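Natterin-like protein (Lethenteron camtschaticum, PDB 6IUL) is a lamprey immune protein and pore-forming cytotoxin whose jacalin-like domain probably binds cell-surface glycans and whose aerolysin-type module probably makes the pore. Local coordinates at residues L33-G38 with R43-W48. Residues are numbered along the deposited sequence; the frame is centred on the assembly and turned at random.
Sequences LSVSVG and RGVQVW
A classic beta bulge near the turn of an antiparallel hairpin, in one four-stranded sheet of the jacalin-like lectin domain, sets R43 and G44 together opposite S36. S36 O accepts from both backbone amides, at 2.8 Å from R43 N and 3.3 Å from G44 N, and the two donors come from the same face of its carbonyl plane rather than along a lone pair. Beyond the bulge the pairing is regular: S34 and Q46 exchange two backbone hydrogen bonds, S34 N to Q46 O at 2.9 Å and Q46 N to S34 O at 2.8 Å, each donor in the plane of the carbonyl it meets. L33, V35, V45 and V47 share one face, where L33 and V35 touch F102, L33 also F140, and V45 M138. Here L33 CD1 meets V45 CG1 at 3.6 Å and also touches V47 CG2, while V35 CG2 and V45 CG2 run alongside each other. The other face carries S34, S36 and Q46; S36 OG hydrogen-bonds to D61 N, and D61 also takes a salt bridge from R43 NH2. With its CG beside the backbone N (chi1 -67°), W48 swings its indole edge to the neighbouring strand, CZ3 lying 3.8 Å from S34 CB.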
ATOM      1  N   LEU A  33      -0.362 -11.658  29.997  1.00 25.50           N
ATOM      2  CA  LEU A  33      -0.614 -12.630  31.038  1.00 25.43           C
ATOM      3  C   LEU A  33       0.336 -12.398  32.199  1.00 26.43           C
ATOM      4  O   LEU A  33       1.514 -12.087  32.010  1.00 25.85           O
ATOM      5  CB  LEU A  33      -0.320 -14.000  30.489  1.00 27.44           C
ATOM      6  CG  LEU A  33      -0.372 -15.180  31.408  1.00 32.39           C
ATOM      7  CD1 LEU A  33      -1.787 -15.321  31.902  1.00 36.84           C
ATOM      8  CD2 LEU A  33       0.074 -16.503  30.757  1.00 29.94           C
ATOM      9  N   SER A  34      -0.164 -12.570  33.413  1.00 25.66           N
ATOM     10  CA  SER A  34       0.650 -12.534  34.600  1.00 27.46           C
ATOM     11  C   SER A  34       0.282 -13.707  35.521  1.00 27.26           C
ATOM     12  O   SER A  34      -0.883 -13.985  35.735  1.00 26.19           O
ATOM     13  CB  SER A  34       0.465 -11.188  35.307  1.00 28.67           C
ATOM     14  OG  SER A  34       1.208 -11.171  36.494  1.00 28.53           O
ATOM     15  N   VAL A  35       1.300 -14.375  36.074  1.00 26.51           N
ATOM     16  CA  VAL A  35       1.130 -15.606  36.797  1.00 24.95           C
ATOM     17  C   VAL A  35       1.839 -15.547  38.152  1.00 24.02           C
ATOM     18  O   VAL A  35       3.013 -15.138  38.268  1.00 25.41           O
ATOM     19  CB  VAL A  35       1.682 -16.813  36.009  1.00 26.83           C
ATOM     20  CG1 VAL A  35       1.470 -18.122  36.765  1.00 28.50           C
ATOM     21  CG2 VAL A  35       1.004 -16.939  34.652  1.00 27.74           C
ATOM     22  N   SER A  36       1.105 -15.946  39.177  1.00 22.32           N
ATOM     23  CA  SER A  36       1.632 -16.117  40.503  1.00 24.50           C
ATOM     24  C   SER A  36       1.773 -17.609  40.789  1.00 26.90           C
ATOM     25  O   SER A  36       0.886 -18.406  40.459  1.00 25.61           O
ATOM     26  CB  SER A  36       0.724 -15.466  41.570  1.00 24.98           C
ATOM     27  OG  SER A  36       0.772 -14.040  41.474  1.00 26.42           O
ATOM     28  N   VAL A  37       2.903 -17.979  41.386  1.00 27.43           N
ATOM     29  CA  VAL A  37       3.206 -19.370  41.710  1.00 29.81           C
ATOM     30  C   VAL A  37       3.443 -19.532  43.227  1.00 30.63           C
ATOM     31  O   VAL A  37       3.971 -18.668  43.874  1.00 29.78           O
ATOM     32  CB  VAL A  37       4.410 -19.870  40.933  1.00 30.77           C
ATOM     33  CG1 VAL A  37       4.140 -19.783  39.442  1.00 33.23           C
ATOM     34  CG2 VAL A  37       5.685 -19.099  41.273  1.00 29.88           C
ATOM     35  N   GLY A  38       2.964 -20.614  43.781  1.00 32.03           N
ATOM     36  CA  GLY A  38       3.320 -20.970  45.140  1.00 32.47           C
ATOM     37  C   GLY A  38       4.234 -22.209  45.153  1.00 35.18           C
ATOM     38  O   GLY A  38       4.777 -22.625  44.121  1.00 27.14           O
ATOM     39  N   ARG A  43      -0.737 -20.262  41.773  1.00 29.67           N
ATOM     40  CA  ARG A  43      -1.672 -19.640  42.687  1.00 29.89           C
ATOM     41  C   ARG A  43      -2.740 -18.827  41.983  1.00 28.58           C
ATOM     42  O   ARG A  43      -3.898 -18.767  42.420  1.00 25.30           O
ATOM     43  CB  ARG A  43      -0.922 -18.725  43.654  1.00 34.51           C
ATOM     44  CG  ARG A  43      -0.240 -19.433  44.813  1.00 43.08           C
ATOM     45  CD  ARG A  43      -1.053 -18.966  46.052  1.00 46.56           C
ATOM     46  NE  ARG A  43      -0.466 -17.738  46.545  1.00 41.78           N
ATOM     47  CZ  ARG A  43      -0.852 -17.048  47.632  1.00 40.79           C
ATOM     48  NH1 ARG A  43      -1.917 -17.350  48.344  1.00 39.56           N
ATOM     49  NH2 ARG A  43      -0.114 -16.032  48.032  1.00 34.81           N
ATOM     50  N   GLY A  44      -2.328 -18.153  40.919  1.00 25.16           N
ATOM     51  CA  GLY A  44      -3.230 -17.216  40.291  1.00 26.68           C
ATOM     52  C   GLY A  44      -2.759 -16.750  38.932  1.00 25.84           C
ATOM     53  O   GLY A  44      -1.585 -16.840  38.592  1.00 22.97           O
ATOM     54  N   VAL A  45      -3.703 -16.213  38.179  1.00 24.88           N
ATOM     55  CA  VAL A  45      -3.433 -15.699  36.857  1.00 29.12           C
ATOM     56  C   VAL A  45      -4.244 -14.424  36.655  1.00 27.56           C
ATOM     57  O   VAL A  45      -5.401 -14.360  37.038  1.00 27.80           O
ATOM     58  CB  VAL A  45      -3.849 -16.784  35.842  1.00 31.57           C
ATOM     59  CG1 VAL A  45      -4.135 -16.217  34.511  1.00 41.47           C
ATOM     60  CG2 VAL A  45      -2.770 -17.829  35.700  1.00 34.99           C
ATOM     61  N   GLN A  46      -3.639 -13.422  36.062  1.00 26.62           N
ATOM     62  CA  GLN A  46      -4.364 -12.283  35.549  1.00 27.80           C
ATOM     63  C   GLN A  46      -4.149 -12.179  34.007  1.00 27.57           C
ATOM     64  O   GLN A  46      -3.035 -12.313  33.502  1.00 24.73           O
ATOM     65  CB  GLN A  46      -3.899 -11.047  36.271  1.00 31.30           C
ATOM     66  CG  GLN A  46      -4.490  -9.721  35.831  1.00 34.50           C
ATOM     67  CD  GLN A  46      -4.277  -8.601  36.833  1.00 36.59           C
ATOM     68  OE1 GLN A  46      -3.195  -8.058  36.990  1.00 49.46           O
ATOM     69  NE2 GLN A  46      -5.346  -8.245  37.483  1.00 45.12           N
ATOM     70  N   VAL A  47      -5.217 -11.928  33.278  1.00 24.11           N
ATOM     71  CA  VAL A  47      -5.216 -11.983  31.839  1.00 24.91           C
ATOM     72  C   VAL A  47      -5.842 -10.714  31.285  1.00 26.01           C
ATOM     73  O   VAL A  47      -6.921 -10.259  31.748  1.00 25.56           O
ATOM     74  CB  VAL A  47      -6.087 -13.172  31.365  1.00 26.98           C
ATOM     75  CG1 VAL A  47      -6.144 -13.253  29.845  1.00 32.39           C
ATOM     76  CG2 VAL A  47      -5.612 -14.497  31.961  1.00 29.59           C
ATOM     77  N   TRP A  48      -5.178 -10.165  30.266  1.00 26.17           N
ATOM     78  CA  TRP A  48      -5.665  -8.979  29.542  1.00 27.98           C
ATOM     79  C   TRP A  48      -5.929  -9.333  28.061  1.00 27.18           C
ATOM     80  O   TRP A  48      -5.092 -10.009  27.414  1.00 27.00           O
ATOM     81  CB  TRP A  48      -4.610  -7.884  29.530  1.00 28.73           C
ATOM     82  CG  TRP A  48      -4.272  -7.235  30.835  1.00 31.33           C
ATOM     83  CD1 TRP A  48      -4.626  -5.973  31.219  1.00 31.54           C
ATOM     84  CD2 TRP A  48      -3.424  -7.752  31.876  1.00 30.05           C
ATOM     85  NE1 TRP A  48      -4.062  -5.680  32.439  1.00 34.28           N
ATOM     86  CE2 TRP A  48      -3.317  -6.749  32.867  1.00 33.56           C
ATOM     87  CE3 TRP A  48      -2.737  -8.947  32.054  1.00 31.54           C
ATOM     88  CZ2 TRP A  48      -2.565  -6.927  34.064  1.00 33.19           C
ATOM     89  CZ3 TRP A  48      -1.986  -9.136  33.190  1.00 30.42           C
ATOM     90  CH2 TRP A  48      -1.895  -8.122  34.202  1.00 33.31           C
TER